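Local coordinates for protein transcription termination factor FttA (PDB 2XR1) that probably terminates archaeal transcription by cutting RNA at the polymerase exit channel and trimming it 5'-3', as a homodimeric nuclease that uses two zinc ions, at residues I107-K112 / R139-K144; R185-G190 / L634-L639; E359-F364 / S424-I429; E601-E606 / L624-R629. One frame throughout, in Å; residues are numbered along the deposited sequence.

Interaction 1 comes first along the chain and lies in the second KH domain, with its centre about 45 Å from those of interactions 2 and 4. Interaction 3 joins the metallo-beta-lactamase region to the beta-CASP region near the zinc site. Its nearest atoms are about 7 Å from interaction 1. Interaction 2 pairs the first strand of the catalytic fold with the last, and its loop encloses interactions 3 and 4 in sequence. Interactions 2 and 4 touch: V637 and R638 pack on F604, R629 and R602, and strands 627-630 and 636-638 follow each other. The C-terminal part of the chain thus completes both sheets of the metallo-beta-lactamase fold.

Interaction 1 (I107-K112 / R139-K144); sequences IIEAEK and RTPPIK
T140 and A110 make the one hydrogen bond of this contact. T140 N donates to A110 O at 2.9 Å, and the N-H...O angle is 144°. The donor stands above the plane of the carbonyl group. The same oxygen also receives a CA-H...O contact from R139 CA at 3.4 Å. The T140 hydroxyl lies against the backbone of A110. A110 N, A110 O and E111 N are all close to OG1, but each angle is too poor for a hydrogen bond. With OG1 anti to the T140 carbonyl carbon (chi1 -65°), the hydroxyl stays beside the T140 N that bonds A110 O.

The side chains of E109 and P141 cross at about a right angle. The E109 carboxylate meets P141 at CD, with OE1 3.4 Å from it. R139 reaches along the other end of the contact with an extended chain. One face of its guanidinium lies over E111 O, off centre, with NH1 3.8 Å from that oxygen.

Strands 105-110 and 134-139 run parallel here, with A110 bridged to R139. They are two of the three strands of the KHb sheet. The helix-strand-strand-helix-helix-strand order is that of a type II KH domain. At T140 the chain leaves the sheet and runs on toward helix 146-157.

Further out, E109 OE1 is hydrogen-bonded to S95 OG on strand 94-99, which probably helps to hold the acid beside P141. T140 also touches S95. Further along, P142 meets N479 and L482, and I143 packs on W452 and A456 of helix 451-460, all in the beta-CASP region.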
loop_
_atom_site.group_PDB
_atom_site.type_symbol
_atom_site.label_atom_id
_atom_site.label_comp_id
_atom_site.label_asym_id
_atom_site.label_seq_id
_atom_site.Cartn_x
_atom_site.Cartn_y
_atom_site.Cartn_z
ATOM N N ILE B 107 39.582 2.826 -22.341
ATOM C CA ILE B 107 38.920 3.476 -23.445
ATOM C C ILE B 107 39.934 4.366 -24.125
ATOM O O ILE B 107 40.551 5.176 -23.474
ATOM C CB ILE B 107 37.769 4.359 -22.981
ATOM C CG1 ILE B 107 36.740 3.558 -22.183
ATOM C CG2 ILE B 107 37.076 4.988 -24.186
ATOM C CD1 ILE B 107 35.964 2.629 -23.000
ATOM N N ILE B 108 40.102 4.201 -25.428
ATOM C CA ILE B 108 40.993 5.023 -26.224
ATOM C C ILE B 108 40.136 5.818 -27.194
ATOM O O ILE B 108 39.316 5.247 -27.900
ATOM C CB ILE B 108 41.963 4.159 -27.032
ATOM C CG1 ILE B 108 42.994 3.526 -26.096
ATOM C CG2 ILE B 108 42.599 4.963 -28.136
ATOM C CD1 ILE B 108 43.968 2.601 -26.799
ATOM N N GLU B 109 40.333 7.132 -27.234
ATOM C CA GLU B 109 39.615 7.973 -28.172
ATOM C C GLU B 109 40.526 8.260 -29.328
ATOM O O GLU B 109 41.581 8.790 -29.122
ATOM C CB GLU B 109 39.175 9.279 -27.520
ATOM C CG GLU B 109 37.948 9.140 -26.644
ATOM C CD GLU B 109 37.509 10.466 -26.023
ATOM O OE1 GLU B 109 37.952 11.543 -26.503
ATOM O OE2 GLU B 109 36.722 10.426 -25.045
ATOM N N ALA B 110 40.110 7.917 -30.541
ATOM C CA ALA B 110 40.925 8.129 -31.720
ATOM C C ALA B 110 40.110 8.748 -32.839
ATOM O O ALA B 110 38.946 8.412 -33.029
ATOM C CB ALA B 110 41.504 6.821 -32.181
ATOM N N GLU B 111 40.737 9.648 -33.587
ATOM C CA GLU B 111 40.117 10.234 -34.783
ATOM C C GLU B 111 39.921 9.150 -35.874
ATOM O O GLU B 111 38.897 9.121 -36.567
ATOM C CB GLU B 111 40.972 11.411 -35.299
ATOM C CG GLU B 111 40.199 12.521 -36.016
ATOM C CD GLU B 111 40.923 13.883 -35.985
ATOM O OE1 GLU B 111 40.860 14.579 -34.940
ATOM O OE2 GLU B 111 41.524 14.276 -37.009
ATOM N N LYS B 112 40.902 8.262 -36.007
ATOM C CA LYS B 112 40.810 7.113 -36.912
ATOM C C LYS B 112 40.888 5.800 -36.115
ATOM O O LYS B 112 41.981 5.252 -35.925
ATOM C CB LYS B 112 41.934 7.161 -37.950
ATOM N N ARG B 139 35.553 6.353 -31.357
ATOM C CA ARG B 139 35.809 7.477 -32.229
ATOM C C ARG B 139 35.800 8.761 -31.407
ATOM O O ARG B 139 34.951 8.933 -30.556
ATOM C CB ARG B 139 34.757 7.530 -33.345
ATOM C CG ARG B 139 35.213 8.241 -34.612
ATOM C CD ARG B 139 34.033 8.533 -35.566
ATOM N NE ARG B 139 34.463 8.772 -36.954
ATOM C CZ ARG B 139 35.132 9.851 -37.374
ATOM N NH1 ARG B 139 35.481 10.830 -36.534
ATOM N NH2 ARG B 139 35.470 9.947 -38.652
ATOM N N THR B 140 36.756 9.652 -31.673
ATOM C CA THR B 140 36.930 10.873 -30.884
ATOM C C THR B 140 35.752 11.808 -31.030
ATOM O O THR B 140 35.493 12.313 -32.125
ATOM C CB THR B 140 38.162 11.659 -31.288
ATOM O OG1 THR B 140 39.328 10.887 -30.985
ATOM C CG2 THR B 140 38.202 13.002 -30.541
ATOM N N PRO B 141 35.044 12.059 -29.921
ATOM C CA PRO B 141 33.882 12.918 -29.967
ATOM C C PRO B 141 34.217 14.322 -30.432
ATOM O O PRO B 141 35.192 14.903 -29.956
ATOM C CB PRO B 141 33.416 12.951 -28.516
ATOM C CG PRO B 141 33.878 11.652 -27.971
ATOM C CD PRO B 141 35.233 11.491 -28.578
ATOM N N PRO B 142 33.403 14.863 -31.353
ATOM C CA PRO B 142 33.613 16.220 -31.863
ATOM C C PRO B 142 33.600 17.241 -30.723
ATOM O O PRO B 142 34.334 18.246 -30.778
ATOM C CB PRO B 142 32.429 16.434 -32.816
ATOM C CG PRO B 142 31.915 15.053 -33.122
ATOM C CD PRO B 142 32.201 14.227 -31.922
ATOM N N ILE B 143 32.810 16.930 -29.688
ATOM C CA ILE B 143 32.567 17.812 -28.540
ATOM C C ILE B 143 33.057 17.159 -27.241
ATOM O O ILE B 143 32.883 15.963 -27.045
ATOM C CB ILE B 143 31.049 18.126 -28.368
ATOM C CG1 ILE B 143 30.322 18.105 -29.730
ATOM C CG2 ILE B 143 30.875 19.464 -27.656
ATOM C CD1 ILE B 143 28.779 18.315 -29.685
ATOM N N LYS B 144 33.650 17.952 -26.356
ATOM C CA LYS B 144 34.207 17.453 -25.099
ATOM C C LYS B 144 33.135 17.614 -24.001
ATOM O O LYS B 144 32.654 18.724 -23.745
ATOM C CB LYS B 144 35.502 18.235 -24.747
ATOM C CG LYS B 144 36.625 17.395 -24.163
#

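Interaction 2 (R185-G190 / L634-L639); sequences RVTALG and LETVRL
The guanidinium of R185 has the methyl CG2 of T636 beside it, met obliquely, with NH1 4.0 Å from CG2. The rest of the arginine chain runs extended past the same methyl, and R185 CD is 3.8 Å from T636 CG2. R185 CG is tucked between its own backbone N and carbonyl carbon (chi1 50°), which lays the chain along the face that carries T187 and T636. The charged end belongs to the dimer. R185 NH1 forms a salt bridge with E231 of the second subunit and a hydrogen bond with L634 O of that subunit.

On this face the hydroxyls of T187 and T636 are hydrogen-bonded, OG1 to OG1 at 2.6 Å. Either could be the donor. On the other face V186 CG2 meets L639 CD2 at 3.8 Å, and V186 also packs on I378 of the neighbouring sheet.

V186 and V637 form an antiparallel hydrogen-bonded pair: V186 N donates to V637 O at 2.9 Å, in the carbonyl plane, and V637 N returns a bond to V186 O. Further on, A188 N donates to E635 O at 3.1 Å and L634 N to A188 O. A188 thus faces two residues, and the positive phi of L634 (84°) fits a G1 beta bulge.

T636 packs on T636 of the second subunit and makes backbone hydrogen bonds there, and E635 OE2 accepts from R638 N of that subunit. Strand 636-638 is the edge of its sheet within the chain and also bonds the second subunit. The buried threonine hydroxyls share one hydrogen bond, giving each a polar partner.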
loop_
_atom_site.group_PDB
_atom_site.type_symbol
_atom_site.label_atom_id
_atom_site.label_comp_id
_atom_site.label_asym_id
_atom_site.label_seq_id
_atom_site.Cartn_x
_atom_site.Cartn_y
_atom_site.Cartn_z
ATOM N N ARG B 185 2.555 -6.713 -7.058
ATOM C CA ARG B 185 1.727 -5.533 -7.009
ATOM C C ARG B 185 2.492 -4.255 -7.230
ATOM O O ARG B 185 3.667 -4.209 -7.070
ATOM C CB ARG B 185 0.969 -5.496 -5.727
ATOM C CG ARG B 185 1.799 -5.704 -4.532
ATOM C CD ARG B 185 0.910 -5.883 -3.327
ATOM N NE ARG B 185 1.712 -5.645 -2.152
ATOM C CZ ARG B 185 1.305 -5.080 -1.034
ATOM N NH1 ARG B 185 0.059 -4.657 -0.871
ATOM N NH2 ARG B 185 2.182 -4.939 -0.068
ATOM N N VAL B 186 1.795 -3.218 -7.637
ATOM C CA VAL B 186 2.373 -1.896 -7.856
ATOM C C VAL B 186 1.666 -0.862 -6.987
ATOM O O VAL B 186 0.435 -0.760 -7.067
ATOM C CB VAL B 186 2.098 -1.454 -9.259
ATOM C CG1 VAL B 186 2.611 -0.045 -9.447
ATOM C CG2 VAL B 186 2.675 -2.447 -10.258
ATOM N N THR B 187 2.422 -0.131 -6.153
ATOM C CA THR B 187 1.897 0.986 -5.362
ATOM C C THR B 187 2.391 2.256 -6.011
ATOM O O THR B 187 3.526 2.303 -6.448
ATOM C CB THR B 187 2.378 0.975 -3.889
ATOM O OG1 THR B 187 2.039 -0.256 -3.253
ATOM C CG2 THR B 187 1.724 2.112 -3.079
ATOM N N ALA B 188 1.531 3.272 -6.101
ATOM C CA ALA B 188 1.904 4.561 -6.709
ATOM C C ALA B 188 2.244 5.560 -5.608
ATOM O O ALA B 188 1.477 5.717 -4.644
ATOM C CB ALA B 188 0.768 5.106 -7.593
ATOM N N LEU B 189 3.378 6.230 -5.735
ATOM C CA LEU B 189 3.749 7.201 -4.754
ATOM C C LEU B 189 3.842 8.630 -5.301
ATOM O O LEU B 189 4.155 9.556 -4.558
ATOM C CB LEU B 189 5.069 6.806 -4.159
ATOM C CG LEU B 189 5.070 5.438 -3.492
ATOM C CD1 LEU B 189 6.519 5.044 -3.195
ATOM C CD2 LEU B 189 4.249 5.427 -2.216
ATOM N N GLY B 190 3.588 8.791 -6.588
ATOM C CA GLY B 190 3.506 10.082 -7.233
ATOM C C GLY B 190 3.503 9.843 -8.726
ATOM O O GLY B 190 3.995 8.840 -9.164
ATOM N N LEU B 634 -1.105 6.595 -4.114
ATOM C CA LEU B 634 -1.311 5.870 -2.856
ATOM C C LEU B 634 -2.213 4.668 -2.919
ATOM O O LEU B 634 -2.442 4.069 -1.897
ATOM C CB LEU B 634 -1.700 6.771 -1.664
ATOM C CG LEU B 634 -0.673 7.822 -1.250
ATOM C CD1 LEU B 634 -1.251 8.677 -0.179
ATOM C CD2 LEU B 634 0.644 7.175 -0.793
ATOM N N GLU B 635 -2.683 4.300 -4.100
ATOM C CA GLU B 635 -3.362 3.030 -4.339
ATOM C C GLU B 635 -2.364 1.955 -4.738
ATOM O O GLU B 635 -1.296 2.254 -5.247
ATOM C CB GLU B 635 -4.422 3.192 -5.432
ATOM C CG GLU B 635 -5.509 4.218 -5.053
ATOM C CD GLU B 635 -6.938 3.954 -5.634
ATOM O OE1 GLU B 635 -7.036 3.599 -6.828
ATOM O OE2 GLU B 635 -7.962 4.126 -4.894
ATOM N N THR B 636 -2.670 0.705 -4.439
ATOM C CA THR B 636 -1.834 -0.418 -4.815
ATOM C C THR B 636 -2.720 -1.371 -5.603
ATOM O O THR B 636 -3.776 -1.759 -5.184
ATOM C CB THR B 636 -1.225 -1.194 -3.597
ATOM O OG1 THR B 636 -0.489 -0.301 -2.786
ATOM C CG2 THR B 636 -0.234 -2.302 -4.047
ATOM N N VAL B 637 -2.246 -1.767 -6.756
ATOM C CA VAL B 637 -2.947 -2.682 -7.607
ATOM C C VAL B 637 -2.225 -4.045 -7.652
ATOM O O VAL B 637 -0.997 -4.121 -7.742
ATOM C CB VAL B 637 -2.956 -2.081 -8.984
ATOM C CG1 VAL B 637 -3.166 -3.149 -9.991
ATOM C CG2 VAL B 637 -4.016 -1.010 -9.066
ATOM N N ARG B 638 -2.991 -5.122 -7.604
ATOM C CA ARG B 638 -2.406 -6.458 -7.678
ATOM C C ARG B 638 -2.401 -6.980 -9.111
ATOM O O ARG B 638 -3.388 -6.904 -9.824
ATOM C CB ARG B 638 -3.139 -7.410 -6.785
ATOM C CG ARG B 638 -2.465 -8.747 -6.652
ATOM C CD ARG B 638 -3.150 -9.537 -5.588
ATOM N NE ARG B 638 -2.660 -10.888 -5.521
ATOM C CZ ARG B 638 -3.110 -11.765 -4.648
ATOM N NH1 ARG B 638 -4.067 -11.442 -3.767
ATOM N NH2 ARG B 638 -2.560 -12.968 -4.620
ATOM N N LEU B 639 -1.242 -7.457 -9.528
ATOM C CA LEU B 639 -1.027 -7.943 -10.874
ATOM C C LEU B 639 -1.148 -9.458 -10.934
ATOM O O LEU B 639 -1.424 -10.024 -11.986
ATOM C CB LEU B 639 0.360 -7.519 -11.328
ATOM C CG LEU B 639 0.466 -6.115 -11.934
ATOM C CD1 LEU B 639 -0.311 -5.126 -11.216
ATOM C CD2 LEU B 639 1.919 -5.687 -11.996
#

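Interaction 3 (E359-F364 / S424-I429); sequences EKTRLF and SQEVMI
Apolar packing joins L363 to helix 423-436. The two methyls of L363 divide the work. CD2 meets the end of I429, with CD1 of that isoleucine at 3.5 Å, while L363 CD1 rests 3.8 Å from Q425 CB. The leucine and isoleucine chains pass at a slant. Both also touch F481, in a nearby loop.

The second kind of contact is a methyl on a flat cation. I429 CG2 lies over one face of the R362 guanidinium, toward its rim, and is 3.7 Å from R362 NH2. R362 is folded by torsions of -55° at chi2 and -70° at chi3, which bring its head back over I429.

These pieces belong to different parts of the nuclease. The loop 359-364 is in the metallo-beta-lactamase region and helix 423-436 is in the beta-CASP region. The side chain of Q425 is about 8 Å from that of the zinc ligand H247, and in this family the active site lies between the two domains.

Polar groups come third. E426 OE2 sits beside the aliphatic part of R362, 3.5 Å from CG. R362 NE is 5.9 Å from that oxygen, so no salt bridge forms here. Instead R362 NH1 has E397 and E433 as its salt-bridge partners.

The loop itself is held by an ST motif: F364 N donates to T361 OG1 at 3.2 Å, with an angle of 153°. T361 N donates to F364 O. Q425 OE1 accepts from G422 N, and its NE2 is bonded to A420 O and T455 OG1.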
loop_
_atom_site.group_PDB
_atom_site.type_symbol
_atom_site.label_atom_id
_atom_site.label_comp_id
_atom_site.label_asym_id
_atom_site.label_seq_id
_atom_site.Cartn_x
_atom_site.Cartn_y
_atom_site.Cartn_z
ATOM N N GLU B 359 7.580 6.581 -32.434
ATOM C CA GLU B 359 7.737 7.182 -33.753
ATOM C C GLU B 359 9.194 7.444 -33.957
ATOM O O GLU B 359 9.859 7.760 -33.033
ATOM C CB GLU B 359 6.976 8.483 -33.877
ATOM C CG GLU B 359 7.083 9.090 -35.292
ATOM C CD GLU B 359 6.665 10.572 -35.355
ATOM O OE1 GLU B 359 6.139 11.104 -34.331
ATOM O OE2 GLU B 359 6.845 11.206 -36.438
ATOM N N LYS B 360 9.706 7.275 -35.162
ATOM C CA LYS B 360 11.119 7.571 -35.440
ATOM C C LYS B 360 11.275 9.081 -35.516
ATOM O O LYS B 360 10.534 9.724 -36.218
ATOM C CB LYS B 360 11.575 6.964 -36.776
ATOM C CG LYS B 360 13.119 6.709 -36.847
ATOM C CD LYS B 360 13.767 7.374 -38.094
ATOM C CE LYS B 360 14.990 6.603 -38.594
ATOM N NZ LYS B 360 15.218 6.864 -40.037
ATOM N N THR B 361 12.258 9.629 -34.812
ATOM C CA THR B 361 12.465 11.069 -34.738
ATOM C C THR B 361 13.841 11.385 -35.298
ATOM O O THR B 361 14.546 10.470 -35.718
ATOM C CB THR B 361 12.312 11.571 -33.278
ATOM O OG1 THR B 361 13.264 10.919 -32.421
ATOM C CG2 THR B 361 10.864 11.304 -32.777
ATOM N N ARG B 362 14.220 12.658 -35.353
ATOM C CA ARG B 362 15.524 12.991 -35.862
ATOM C C ARG B 362 16.641 12.344 -35.044
ATOM O O ARG B 362 17.680 12.030 -35.592
ATOM C CB ARG B 362 15.744 14.521 -35.932
ATOM C CG ARG B 362 14.773 15.289 -36.821
ATOM C CD ARG B 362 14.739 14.752 -38.222
ATOM N NE ARG B 362 15.990 15.081 -38.849
ATOM C CZ ARG B 362 16.210 16.215 -39.498
ATOM N NH1 ARG B 362 15.227 17.111 -39.641
ATOM N NH2 ARG B 362 17.407 16.450 -40.030
ATOM N N LEU B 363 16.446 12.166 -33.743
ATOM C CA LEU B 363 17.510 11.682 -32.859
ATOM C C LEU B 363 17.423 10.186 -32.550
ATOM O O LEU B 363 18.452 9.505 -32.444
ATOM C CB LEU B 363 17.505 12.439 -31.524
ATOM C CG LEU B 363 18.006 13.883 -31.437
ATOM C CD1 LEU B 363 17.690 14.384 -30.057
ATOM C CD2 LEU B 363 19.478 13.969 -31.655
ATOM N N PHE B 364 16.214 9.677 -32.389
ATOM C CA PHE B 364 16.024 8.343 -31.817
ATOM C C PHE B 364 15.148 7.405 -32.651
ATOM O O PHE B 364 14.501 7.829 -33.612
ATOM C CB PHE B 364 15.398 8.486 -30.456
ATOM C CG PHE B 364 16.107 9.465 -29.570
ATOM C CD1 PHE B 364 17.430 9.227 -29.163
ATOM C CD2 PHE B 364 15.441 10.618 -29.107
ATOM C CE1 PHE B 364 18.067 10.124 -28.322
ATOM C CE2 PHE B 364 16.092 11.527 -28.278
ATOM C CZ PHE B 364 17.398 11.277 -27.879
ATOM N N SER B 424 15.453 20.961 -26.483
ATOM C CA SER B 424 16.507 21.736 -27.035
ATOM C C SER B 424 17.197 21.014 -28.200
ATOM O O SER B 424 17.411 21.596 -29.268
ATOM C CB SER B 424 17.501 22.058 -25.937
ATOM O OG SER B 424 18.000 20.871 -25.344
ATOM N N GLN B 425 17.526 19.741 -28.043
ATOM C CA GLN B 425 18.337 19.077 -29.081
ATOM C C GLN B 425 17.579 18.939 -30.389
ATOM O O GLN B 425 18.112 19.311 -31.442
ATOM C CB GLN B 425 18.893 17.732 -28.611
ATOM C CG GLN B 425 20.065 17.876 -27.640
ATOM C CD GLN B 425 19.670 18.116 -26.214
ATOM O OE1 GLN B 425 18.602 17.692 -25.760
ATOM N NE2 GLN B 425 20.538 18.781 -25.482
ATOM N N GLU B 426 16.335 18.467 -30.336
ATOM C CA GLU B 426 15.519 18.374 -31.557
ATOM C C GLU B 426 15.348 19.751 -32.205
ATOM O O GLU B 426 15.425 19.875 -33.443
ATOM C CB GLU B 426 14.147 17.671 -31.351
ATOM C CG GLU B 426 14.110 16.153 -31.798
ATOM C CD GLU B 426 12.793 15.678 -32.584
ATOM O OE1 GLU B 426 11.705 15.390 -31.932
ATOM O OE2 GLU B 426 12.890 15.564 -33.852
ATOM N N VAL B 427 15.175 20.788 -31.395
ATOM C CA VAL B 427 15.056 22.133 -31.962
ATOM C C VAL B 427 16.343 22.550 -32.673
ATOM O O VAL B 427 16.305 23.112 -33.746
ATOM C CB VAL B 427 14.676 23.196 -30.912
ATOM C CG1 VAL B 427 14.689 24.587 -31.528
ATOM C CG2 VAL B 427 13.341 22.919 -30.345
ATOM N N MET B 428 17.484 22.254 -32.080
ATOM C CA MET B 428 18.796 22.606 -32.690
ATOM C C MET B 428 18.981 21.937 -34.033
ATOM O O MET B 428 19.495 22.530 -34.934
ATOM C CB MET B 428 19.954 22.205 -31.768
ATOM C CG MET B 428 19.994 22.968 -30.455
ATOM S SD MET B 428 21.060 22.199 -29.209
ATOM C CE MET B 428 22.643 22.295 -30.110
ATOM N N ILE B 429 18.554 20.688 -34.170
ATOM C CA ILE B 429 18.748 19.979 -35.436
ATOM C C ILE B 429 17.928 20.611 -36.534
ATOM O O ILE B 429 18.378 20.697 -37.667
ATOM C CB ILE B 429 18.388 18.490 -35.344
ATOM C CG1 ILE B 429 19.490 17.757 -34.592
ATOM C CG2 ILE B 429 18.262 17.867 -36.752
ATOM C CD1 ILE B 429 19.038 16.426 -34.083
#

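Interaction 4 (E601-E606 / L624-R629); sequences ERVFTE and LKIETR
R602 runs beside E627, and the two side chains point the same way. CB of R602 is 3.7 Å from the backbone oxygen E627 O. The chain then bends at chi2 (-94°) and again at chi3. CD comes up to E627 OE2, and R602 NE makes a salt bridge with that oxygen at 3.0 Å. The bond is bent, with an N-H...O angle of 135°. OE2 is met from above the carboxylate plane, and the two flat groups are nearly perpendicular. At the tip, F604 CZ lies over one face of the R602 guanidinium, 4.2 Å above its plane, while NH2 packs against R638 O.

F604 also meets the R629 guanidinium. Its CE1 stands over one face of that group, 4.1 Å from R629 NH2, and the ring and guanidinium planes are 77° apart. On the opposite face of the sheet V603 CG1 touches I626 CG2 at 3.6 Å, and V603 lies alongside T628.

The backbones form a parallel ladder. V603 N donates to E627 O at 3.1 Å, R629 N to V603 O at 3.2 Å, and T605 N to R629 O. Strands 602-606 and 627-630 are joined by helix 610-624 in a beta-alpha-beta crossover. T605 OG1 is bonded to C613 O and T628 OG1 to A617 O, which ties both strands to that helix.

Strand 602-606 leads directly to the zinc ligand H607. Two arginines and one acid share the R602-F604 face, so the salt bridge to E627 probably offsets part of the positive charge gathered there.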
loop_
_atom_site.group_PDB
_atom_site.type_symbol
_atom_site.label_atom_id
_atom_site.label_comp_id
_atom_site.label_asym_id
_atom_site.label_seq_id
_atom_site.Cartn_x
_atom_site.Cartn_y
_atom_site.Cartn_z
ATOM N N GLU B 601 -2.553 -8.067 -20.845
ATOM C CA GLU B 601 -3.846 -8.364 -20.282
ATOM C C GLU B 601 -4.367 -7.170 -19.480
ATOM O O GLU B 601 -5.578 -7.018 -19.348
ATOM C CB GLU B 601 -3.766 -9.603 -19.364
ATOM C CG GLU B 601 -3.153 -10.846 -20.006
ATOM C CD GLU B 601 -2.999 -12.058 -19.029
ATOM O OE1 GLU B 601 -3.020 -11.873 -17.757
ATOM O OE2 GLU B 601 -2.849 -13.201 -19.555
ATOM N N ARG B 602 -3.483 -6.355 -18.914
ATOM C CA ARG B 602 -3.918 -5.092 -18.319
ATOM C C ARG B 602 -3.038 -3.917 -18.735
ATOM O O ARG B 602 -1.871 -4.084 -18.977
ATOM C CB ARG B 602 -3.958 -5.126 -16.797
ATOM C CG ARG B 602 -4.220 -6.415 -16.150
ATOM C CD ARG B 602 -5.667 -6.692 -15.800
ATOM N NE ARG B 602 -6.043 -6.199 -14.470
ATOM C CZ ARG B 602 -5.492 -6.573 -13.295
ATOM N NH1 ARG B 602 -4.478 -7.474 -13.234
ATOM N NH2 ARG B 602 -5.959 -6.008 -12.155
ATOM N N VAL B 603 -3.613 -2.731 -18.849
ATOM C CA VAL B 603 -2.804 -1.547 -18.861
ATOM C C VAL B 603 -3.262 -0.502 -17.861
ATOM O O VAL B 603 -4.431 -0.418 -17.532
ATOM C CB VAL B 603 -2.507 -0.973 -20.257
ATOM C CG1 VAL B 603 -3.030 -1.876 -21.419
ATOM C CG2 VAL B 603 -2.872 0.415 -20.332
ATOM N N PHE B 604 -2.310 0.231 -17.308
ATOM C CA PHE B 604 -2.567 1.245 -16.346
ATOM C C PHE B 604 -1.974 2.517 -16.872
ATOM O O PHE B 604 -0.992 2.473 -17.617
ATOM C CB PHE B 604 -1.906 0.881 -15.034
ATOM C CG PHE B 604 -2.544 -0.267 -14.369
ATOM C CD1 PHE B 604 -3.696 -0.097 -13.622
ATOM C CD2 PHE B 604 -2.065 -1.544 -14.544
ATOM C CE1 PHE B 604 -4.297 -1.188 -13.015
ATOM C CE2 PHE B 604 -2.669 -2.593 -13.953
ATOM C CZ PHE B 604 -3.775 -2.409 -13.187
ATOM N N THR B 605 -2.544 3.657 -16.520
ATOM C CA THR B 605 -2.038 4.900 -17.078
ATOM C C THR B 605 -1.598 5.886 -15.988
ATOM O O THR B 605 -2.073 5.852 -14.908
ATOM C CB THR B 605 -3.068 5.515 -18.024
ATOM O OG1 THR B 605 -4.267 5.780 -17.301
ATOM C CG2 THR B 605 -3.359 4.580 -19.159
ATOM N N GLU B 606 -0.678 6.750 -16.320
ATOM C CA GLU B 606 -0.048 7.655 -15.402
ATOM C C GLU B 606 0.614 8.777 -16.194
ATOM O O GLU B 606 0.528 8.800 -17.410
ATOM C CB GLU B 606 0.979 6.931 -14.515
ATOM C CG GLU B 606 1.926 5.990 -15.214
ATOM C CD GLU B 606 3.328 6.560 -15.557
ATOM O OE1 GLU B 606 3.891 7.439 -14.834
ATOM O OE2 GLU B 606 3.915 6.060 -16.564
ATOM N N LEU B 624 -9.567 -1.373 -27.866
ATOM C CA LEU B 624 -8.727 -2.560 -27.949
ATOM C C LEU B 624 -9.198 -3.722 -27.103
ATOM O O LEU B 624 -8.648 -4.805 -27.195
ATOM C CB LEU B 624 -7.302 -2.199 -27.580
ATOM C CG LEU B 624 -6.746 -1.058 -28.418
ATOM C CD1 LEU B 624 -5.444 -0.565 -27.786
ATOM C CD2 LEU B 624 -6.583 -1.508 -29.888
ATOM N N LYS B 625 -10.212 -3.502 -26.287
ATOM C CA LYS B 625 -10.745 -4.528 -25.406
ATOM C C LYS B 625 -9.742 -5.004 -24.360
ATOM O O LYS B 625 -9.904 -6.062 -23.795
ATOM C CB LYS B 625 -11.326 -5.712 -26.200
ATOM C CG LYS B 625 -12.716 -5.451 -26.782
ATOM N N ILE B 626 -8.721 -4.227 -24.061
ATOM C CA ILE B 626 -7.801 -4.598 -22.978
ATOM C C ILE B 626 -8.256 -3.908 -21.681
ATOM O O ILE B 626 -8.472 -2.724 -21.647
ATOM C CB ILE B 626 -6.371 -4.113 -23.302
ATOM C CG1 ILE B 626 -5.857 -4.738 -24.574
ATOM C CG2 ILE B 626 -5.416 -4.410 -22.177
ATOM C CD1 ILE B 626 -4.643 -4.005 -25.088
ATOM N N GLU B 627 -8.409 -4.633 -20.597
ATOM C CA GLU B 627 -8.802 -3.978 -19.341
ATOM C C GLU B 627 -7.791 -2.924 -18.880
ATOM O O GLU B 627 -6.625 -3.245 -18.564
ATOM C CB GLU B 627 -8.947 -5.006 -18.248
ATOM C CG GLU B 627 -9.500 -4.452 -16.969
ATOM C CD GLU B 627 -9.681 -5.534 -15.920
ATOM O OE1 GLU B 627 -10.573 -6.411 -16.100
ATOM O OE2 GLU B 627 -8.908 -5.523 -14.925
ATOM N N THR B 628 -8.213 -1.663 -18.843
ATOM C CA THR B 628 -7.273 -0.618 -18.439
ATOM C C THR B 628 -7.902 0.481 -17.584
ATOM O O THR B 628 -9.065 0.810 -17.744
ATOM C CB THR B 628 -6.495 -0.028 -19.644
ATOM O OG1 THR B 628 -6.857 1.333 -19.842
ATOM C CG2 THR B 628 -6.716 -0.839 -20.927
ATOM N N ARG B 629 -7.106 1.060 -16.703
ATOM C CA ARG B 629 -7.571 1.982 -15.691
ATOM C C ARG B 629 -6.454 2.928 -15.210
ATOM O O ARG B 629 -5.289 2.518 -15.115
ATOM C CB ARG B 629 -8.052 1.170 -14.508
ATOM C CG ARG B 629 -8.209 1.973 -13.227
ATOM C CD ARG B 629 -9.211 1.311 -12.220
ATOM N NE ARG B 629 -8.702 0.063 -11.619
ATOM C CZ ARG B 629 -7.720 -0.012 -10.709
ATOM N NH1 ARG B 629 -7.087 1.088 -10.274
ATOM N NH2 ARG B 629 -7.370 -1.211 -10.234
#